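Local coordinates for DNA polymerase III subunit beta (Helicobacter pylori 26695, PDB 4S3I), which forms the sliding clamp that tethers DNA polymerases and other proteins to DNA and makes replication processive, at residues Phe318-Phe327 and Leu341-Ile352. Residues are numbered along the deposited sequence; the frame is centred on the assembly and turned at random.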
ATOM      1  N   PHE A 318     -30.878   6.263 -27.664  1.00 39.49           N
ATOM      2  CA  PHE A 318     -29.907   5.256 -28.082  1.00 35.62           C
ATOM      3  C   PHE A 318     -29.476   4.475 -26.838  1.00 33.43           C
ATOM      4  O   PHE A 318     -29.048   5.068 -25.842  1.00 39.12           O
ATOM      5  CB  PHE A 318     -28.713   5.938 -28.756  1.00 36.23           C
ATOM      6  CG  PHE A 318     -27.649   4.984 -29.254  1.00 44.39           C
ATOM      7  CD1 PHE A 318     -27.823   4.279 -30.443  1.00 55.48           C
ATOM      8  CD2 PHE A 318     -26.460   4.826 -28.551  1.00 41.35           C
ATOM      9  CE1 PHE A 318     -26.838   3.406 -30.913  1.00 61.72           C
ATOM     10  CE2 PHE A 318     -25.465   3.954 -29.012  1.00 49.38           C
ATOM     11  CZ  PHE A 318     -25.657   3.244 -30.192  1.00 57.04           C
ATOM     12  N   HIS A 319     -29.607   3.153 -26.884  1.00 32.03           N
ATOM     13  CA  HIS A 319     -29.249   2.317 -25.743  1.00 38.12           C
ATOM     14  C   HIS A 319     -27.986   1.511 -26.033  1.00 41.63           C
ATOM     15  O   HIS A 319     -27.890   0.854 -27.075  1.00 46.35           O
ATOM     16  CB  HIS A 319     -30.394   1.371 -25.394  1.00 42.89           C
ATOM     17  CG  HIS A 319     -31.693   2.067 -25.128  1.00 53.51           C
ATOM     18  ND1 HIS A 319     -31.986   2.662 -23.916  1.00 58.55           N
ATOM     19  CD2 HIS A 319     -32.780   2.257 -25.910  1.00 56.03           C
ATOM     20  CE1 HIS A 319     -33.195   3.190 -23.970  1.00 57.01           C
ATOM     21  NE2 HIS A 319     -33.699   2.959 -25.167  1.00 57.60           N
ATOM     22  N   LEU A 320     -27.024   1.556 -25.112  1.00 34.08           N
ATOM     23  CA  LEU A 320     -25.742   0.850 -25.289  1.00 32.79           C
ATOM     24  C   LEU A 320     -25.298   0.126 -24.008  1.00 28.62           C
ATOM     25  O   LEU A 320     -25.173   0.752 -22.951  1.00 29.02           O
ATOM     26  CB  LEU A 320     -24.659   1.836 -25.735  1.00 27.95           C
ATOM     27  CG  LEU A 320     -23.285   1.249 -26.047  1.00 31.14           C
ATOM     28  CD1 LEU A 320     -23.345   0.393 -27.310  1.00 35.09           C
ATOM     29  CD2 LEU A 320     -22.252   2.365 -26.186  1.00 27.39           C
ATOM     30  N   GLY A 321     -25.082  -1.186 -24.095  1.00 30.15           N
ATOM     31  CA  GLY A 321     -24.582  -1.956 -22.964  1.00 30.31           C
ATOM     32  C   GLY A 321     -23.062  -1.920 -22.947  1.00 29.00           C
ATOM     33  O   GLY A 321     -22.428  -2.245 -23.956  1.00 29.54           O
ATOM     34  N   VAL A 322     -22.467  -1.510 -21.826  1.00 28.61           N
ATOM     35  CA  VAL A 322     -21.009  -1.371 -21.759  1.00 28.23           C
ATOM     36  C   VAL A 322     -20.365  -2.026 -20.541  1.00 32.91           C
ATOM     37  O   VAL A 322     -20.979  -2.134 -19.479  1.00 28.62           O
ATOM     38  CB  VAL A 322     -20.560   0.098 -21.810  1.00 27.52           C
ATOM     39  CG1 VAL A 322     -21.168   0.815 -23.008  1.00 28.05           C
ATOM     40  CG2 VAL A 322     -20.923   0.823 -20.509  1.00 27.28           C
ATOM     41  N   ASN A 323     -19.116  -2.457 -20.708  1.00 29.40           N
ATOM     42  CA  ASN A 323     -18.292  -2.901 -19.590  1.00 28.35           C
ATOM     43  C   ASN A 323     -17.753  -1.650 -18.891  1.00 27.67           C
ATOM     44  O   ASN A 323     -17.096  -0.806 -19.512  1.00 27.21           O
ATOM     45  CB  ASN A 323     -17.154  -3.810 -20.086  1.00 30.12           C
ATOM     46  CG  ASN A 323     -16.201  -4.252 -18.968  1.00 33.56           C
ATOM     47  OD1 ASN A 323     -15.645  -3.425 -18.235  1.00 29.03           O
ATOM     48  ND2 ASN A 323     -15.984  -5.560 -18.862  1.00 38.93           N
ATOM     49  N   ALA A 324     -18.049  -1.530 -17.599  1.00 27.71           N
ATOM     50  CA  ALA A 324     -17.756  -0.302 -16.863  1.00 29.96           C
ATOM     51  C   ALA A 324     -16.253  -0.045 -16.793  1.00 28.06           C
ATOM     52  O   ALA A 324     -15.773   1.050 -17.119  1.00 26.39           O
ATOM     53  CB  ALA A 324     -18.369  -0.375 -15.459  1.00 28.64           C
ATOM     54  N   LYS A 325     -15.509  -1.058 -16.362  1.00 27.11           N
ATOM     55  CA  LYS A 325     -14.053  -0.943 -16.280  1.00 26.84           C
ATOM     56  C   LYS A 325     -13.424  -0.586 -17.624  1.00 26.58           C
ATOM     57  O   LYS A 325     -12.538   0.263 -17.689  1.00 26.19           O
ATOM     58  CB  LYS A 325     -13.448  -2.247 -15.747  1.00 28.24           C
ATOM     59  CG  LYS A 325     -11.923  -2.330 -15.863  1.00 35.83           C
ATOM     60  CD  LYS A 325     -11.465  -3.784 -15.674  1.00 48.89           C
ATOM     61  CE  LYS A 325      -9.952  -3.916 -15.661  1.00 53.16           C
ATOM     62  NZ  LYS A 325      -9.543  -5.353 -15.665  1.00 58.60           N
ATOM     63  N   PHE A 326     -13.868  -1.214 -18.707  1.00 26.88           N
ATOM     64  CA  PHE A 326     -13.257  -0.899 -20.010  1.00 26.74           C
ATOM     65  C   PHE A 326     -13.549   0.549 -20.384  1.00 26.28           C
ATOM     66  O   PHE A 326     -12.669   1.284 -20.847  1.00 26.00           O
ATOM     67  CB  PHE A 326     -13.766  -1.812 -21.128  1.00 27.24           C
ATOM     68  CG  PHE A 326     -13.425  -3.270 -20.945  1.00 27.83           C
ATOM     69  CD1 PHE A 326     -12.579  -3.690 -19.924  1.00 27.84           C
ATOM     70  CD2 PHE A 326     -13.958  -4.219 -21.802  1.00 39.03           C
ATOM     71  CE1 PHE A 326     -12.277  -5.037 -19.760  1.00 34.18           C
ATOM     72  CE2 PHE A 326     -13.658  -5.566 -21.649  1.00 45.72           C
ATOM     73  CZ  PHE A 326     -12.818  -5.975 -20.628  1.00 41.94           C
ATOM     74  N   PHE A 327     -14.794   0.958 -20.183  1.00 26.27           N
ATOM     75  CA  PHE A 327     -15.193   2.307 -20.549  1.00 25.93           C
ATOM     76  C   PHE A 327     -14.363   3.297 -19.747  1.00 25.57           C
ATOM     77  O   PHE A 327     -13.851   4.283 -20.280  1.00 25.34           O
ATOM     78  CB  PHE A 327     -16.687   2.502 -20.260  1.00 26.05           C
ATOM     79  CG  PHE A 327     -17.353   3.529 -21.141  1.00 26.14           C
ATOM     80  CD1 PHE A 327     -17.135   4.887 -20.938  1.00 26.24           C
ATOM     81  CD2 PHE A 327     -18.205   3.129 -22.175  1.00 26.16           C
ATOM     82  CE1 PHE A 327     -17.768   5.861 -21.749  1.00 27.50           C
ATOM     83  CE2 PHE A 327     -18.835   4.079 -22.997  1.00 26.13           C
ATOM     84  CZ  PHE A 327     -18.613   5.456 -22.779  1.00 25.71           C
ATOM     85  N   LEU A 341     -17.767   9.540 -28.629  1.00 25.99           N
ATOM     86  CA  LEU A 341     -18.196   8.157 -28.648  1.00 26.12           C
ATOM     87  C   LEU A 341     -18.774   7.886 -30.032  1.00 29.84           C
ATOM     88  O   LEU A 341     -19.780   8.497 -30.412  1.00 32.25           O
ATOM     89  CB  LEU A 341     -19.272   7.940 -27.578  1.00 25.99           C
ATOM     90  CG  LEU A 341     -20.011   6.608 -27.641  1.00 26.88           C
ATOM     91  CD1 LEU A 341     -19.054   5.491 -27.335  1.00 31.01           C
ATOM     92  CD2 LEU A 341     -21.186   6.581 -26.649  1.00 27.89           C
ATOM     93  N   ARG A 342     -18.143   6.996 -30.796  1.00 28.04           N
ATOM     94  CA  ARG A 342     -18.625   6.670 -32.139  1.00 27.31           C
ATOM     95  C   ARG A 342     -19.246   5.283 -32.169  1.00 27.64           C
ATOM     96  O   ARG A 342     -18.623   4.297 -31.761  1.00 33.03           O
ATOM     97  CB  ARG A 342     -17.491   6.746 -33.177  1.00 28.48           C
ATOM     98  CG  ARG A 342     -16.717   8.041 -33.186  1.00 29.96           C
ATOM     99  CD  ARG A 342     -15.850   8.160 -34.444  1.00 27.93           C
ATOM    100  NE  ARG A 342     -14.871   9.239 -34.316  1.00 36.55           N
ATOM    101  CZ  ARG A 342     -15.136  10.525 -34.549  1.00 44.82           C
ATOM    102  NH1 ARG A 342     -16.352  10.899 -34.936  1.00 40.90           N
ATOM    103  NH2 ARG A 342     -14.185  11.440 -34.395  1.00 41.93           N
ATOM    104  N   CYS A 343     -20.470   5.198 -32.680  1.00 27.89           N
ATOM    105  CA  CYS A 343     -21.233   3.950 -32.631  1.00 28.28           C
ATOM    106  C   CYS A 343     -21.895   3.620 -33.961  1.00 35.96           C
ATOM    107  O   CYS A 343     -22.186   4.508 -34.770  1.00 36.47           O
ATOM    108  CB  CYS A 343     -22.361   4.056 -31.602  1.00 35.79           C
ATOM    109  SG  CYS A 343     -21.887   4.398 -29.890  1.00 45.88           S
ATOM    110  N   ASN A 344     -22.151   2.333 -34.159  1.00 38.70           N
ATOM    111  CA  ASN A 344     -23.076   1.880 -35.183  1.00 39.68           C
ATOM    112  C   ASN A 344     -24.238   1.220 -34.456  1.00 42.46           C
ATOM    113  O   ASN A 344     -24.864   1.844 -33.606  1.00 45.57           O
ATOM    114  CB  ASN A 344     -22.380   0.923 -36.155  1.00 39.56           C
ATOM    115  CG  ASN A 344     -21.340   1.621 -36.995  1.00 42.12           C
ATOM    116  OD1 ASN A 344     -21.627   2.646 -37.621  1.00 40.61           O
ATOM    117  ND2 ASN A 344     -20.115   1.103 -36.986  1.00 43.33           N
ATOM    118  N   GLU A 345     -24.508  -0.045 -34.754  1.00 52.28           N
ATOM    119  CA  GLU A 345     -25.543  -0.782 -34.029  1.00 60.21           C
ATOM    120  C   GLU A 345     -25.114  -1.063 -32.576  1.00 54.44           C
ATOM    121  O   GLU A 345     -23.914  -1.155 -32.284  1.00 43.10           O
ATOM    122  CB  GLU A 345     -25.878  -2.085 -34.764  1.00 73.27           C
ATOM    123  CG  GLU A 345     -27.369  -2.312 -34.998  1.00 87.29           C
ATOM    124  CD  GLU A 345     -28.064  -1.107 -35.612  1.00 95.31           C
ATOM    125  OE1 GLU A 345     -29.072  -0.645 -35.029  1.00 95.48           O
ATOM    126  OE2 GLU A 345     -27.607  -0.627 -36.674  1.00 96.55           O
ATOM    127  N   PRO A 346     -26.093  -1.183 -31.658  1.00 50.12           N
ATOM    128  CA  PRO A 346     -25.791  -1.419 -30.242  1.00 47.06           C
ATOM    129  C   PRO A 346     -25.063  -2.727 -30.014  1.00 44.01           C
ATOM    130  O   PRO A 346     -24.462  -2.890 -28.955  1.00 42.07           O
ATOM    131  CB  PRO A 346     -27.180  -1.520 -29.599  1.00 49.65           C
ATOM    132  CG  PRO A 346     -28.057  -0.713 -30.468  1.00 56.01           C
ATOM    133  CD  PRO A 346     -27.528  -0.919 -31.869  1.00 56.78           C
ATOM    134  N   SER A 347     -25.153  -3.649 -30.971  1.00 39.97           N
ATOM    135  CA  SER A 347     -24.478  -4.939 -30.872  1.00 46.30           C
ATOM    136  C   SER A 347     -23.094  -4.875 -31.525  1.00 43.10           C
ATOM    137  O   SER A 347     -22.337  -5.847 -31.490  1.00 44.66           O
ATOM    138  CB  SER A 347     -25.317  -6.022 -31.547  1.00 53.53           C
ATOM    139  OG  SER A 347     -25.624  -5.645 -32.879  1.00 56.87           O
ATOM    140  N   SER A 348     -22.779  -3.722 -32.112  1.00 37.82           N
ATOM    141  CA  SER A 348     -21.522  -3.515 -32.832  1.00 40.41           C
ATOM    142  C   SER A 348     -20.469  -2.808 -31.984  1.00 37.14           C
ATOM    143  O   SER A 348     -20.807  -2.014 -31.106  1.00 37.34           O
ATOM    144  CB  SER A 348     -21.760  -2.706 -34.116  1.00 42.29           C
ATOM    145  OG  SER A 348     -22.402  -3.490 -35.100  1.00 50.98           O
ATOM    146  N   PRO A 349     -19.183  -3.094 -32.256  1.00 38.30           N
ATOM    147  CA  PRO A 349     -18.062  -2.420 -31.593  1.00 34.53           C
ATOM    148  C   PRO A 349     -18.186  -0.907 -31.678  1.00 33.27           C
ATOM    149  O   PRO A 349     -18.610  -0.377 -32.716  1.00 30.25           O
ATOM    150  CB  PRO A 349     -16.850  -2.878 -32.409  1.00 42.20           C
ATOM    151  CG  PRO A 349     -17.237  -4.239 -32.915  1.00 44.02           C
ATOM    152  CD  PRO A 349     -18.731  -4.188 -33.140  1.00 43.33           C
ATOM    153  N   PHE A 350     -17.816  -0.211 -30.609  1.00 28.88           N
ATOM    154  CA  PHE A 350     -17.840   1.241 -30.632  1.00 28.31           C
ATOM    155  C   PHE A 350     -16.495   1.813 -30.226  1.00 27.90           C
ATOM    156  O   PHE A 350     -15.672   1.124 -29.621  1.00 27.91           O
ATOM    157  CB  PHE A 350     -18.935   1.787 -29.716  1.00 35.22           C
ATOM    158  CG  PHE A 350     -18.780   1.394 -28.269  1.00 33.50           C
ATOM    159  CD1 PHE A 350     -18.111   2.222 -27.369  1.00 27.13           C
ATOM    160  CD2 PHE A 350     -19.324   0.207 -27.806  1.00 32.45           C
ATOM    161  CE1 PHE A 350     -17.993   1.861 -26.015  1.00 26.98           C
ATOM    162  CE2 PHE A 350     -19.208  -0.164 -26.466  1.00 32.69           C
ATOM    163  CZ  PHE A 350     -18.541   0.666 -25.573  1.00 28.93           C
ATOM    164  N   LEU A 351     -16.292   3.087 -30.531  1.00 27.58           N
ATOM    165  CA  LEU A 351     -14.986   3.703 -30.398  1.00 29.52           C
ATOM    166  C   LEU A 351     -15.049   4.842 -29.401  1.00 33.30           C
ATOM    167  O   LEU A 351     -16.024   5.597 -29.374  1.00 29.41           O
ATOM    168  CB  LEU A 351     -14.519   4.234 -31.766  1.00 31.91           C
ATOM    169  CG  LEU A 351     -13.057   4.682 -31.898  1.00 34.73           C
ATOM    170  CD1 LEU A 351     -12.148   3.463 -31.970  1.00 29.94           C
ATOM    171  CD2 LEU A 351     -12.831   5.594 -33.099  1.00 39.33           C
ATOM    172  N   ILE A 352     -14.009   4.968 -28.580  1.00 26.49           N
ATOM    173  CA  ILE A 352     -13.862   6.124 -27.696  1.00 26.06           C
ATOM    174  C   ILE A 352     -12.560   6.818 -28.038  1.00 31.45           C
ATOM    175  O   ILE A 352     -11.522   6.167 -28.128  1.00 28.01           O
ATOM    176  CB  ILE A 352     -13.878   5.693 -26.202  1.00 25.80           C
ATOM    177  CG1 ILE A 352     -15.290   5.259 -25.798  1.00 30.06           C
ATOM    178  CG2 ILE A 352     -13.406   6.829 -25.285  1.00 25.47           C
ATOM    179  CD1 ILE A 352     -15.368   4.601 -24.434  1.00 29.63           C
TER
HETATM  180  O   HOH W   1     -25.339  -2.836 -26.444  1.00 29.09           O
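Strand 318-323 runs almost square to strand 341-343, at 102° with the axes 10.9 Å apart, and the turn after 341-343 brings P346 to 5.4 Å from L320, CA to CA. No direct hydrogen bond joins the two segments; one water does, accepting from G321 N and donating to P346 O. The rest is van der Waals packing, mostly between apolar side chains, with a few carbons resting on backbone oxygens. L320 sits at the middle: its CD2 lies over one face of the F350 ring, 3.9 Å from the centroid, a CH-pi contact, while CD1 leans on P346 O. F350 is turned inward with CG between its own backbone N and carbonyl carbon (chi1 60°), and the far end of the ring meets V322 CG1 at CZ (3.7 Å). At CE1 the same ring reaches F327 CE2, the two side chains set roughly perpendicular. The contact joins two antiparallel sheets of the clamp's C-terminal domain, one containing 318-323, the other 338-343 and 350-354, the latter continuing into the central domain. A helix begins straight after N323, the N-cap, whose OD1 accepts from F326 N. That helix presents F327 to I352, whose CD1 stands over the centre of the phenyl face, 3.6 Å from the centroid; F266 and I270 of helix 263-273 also pack against F327. Toward the start of the strand, F318, with CG anti to its N (chi1 -179°), brings CZ to 3.7 Å from C343 CB, and C343 SG lies obliquely to the ring, a sulfur-aromatic contact. N344 O lies at the edge of the F318 ring, and P346 rests its CB on H319 O.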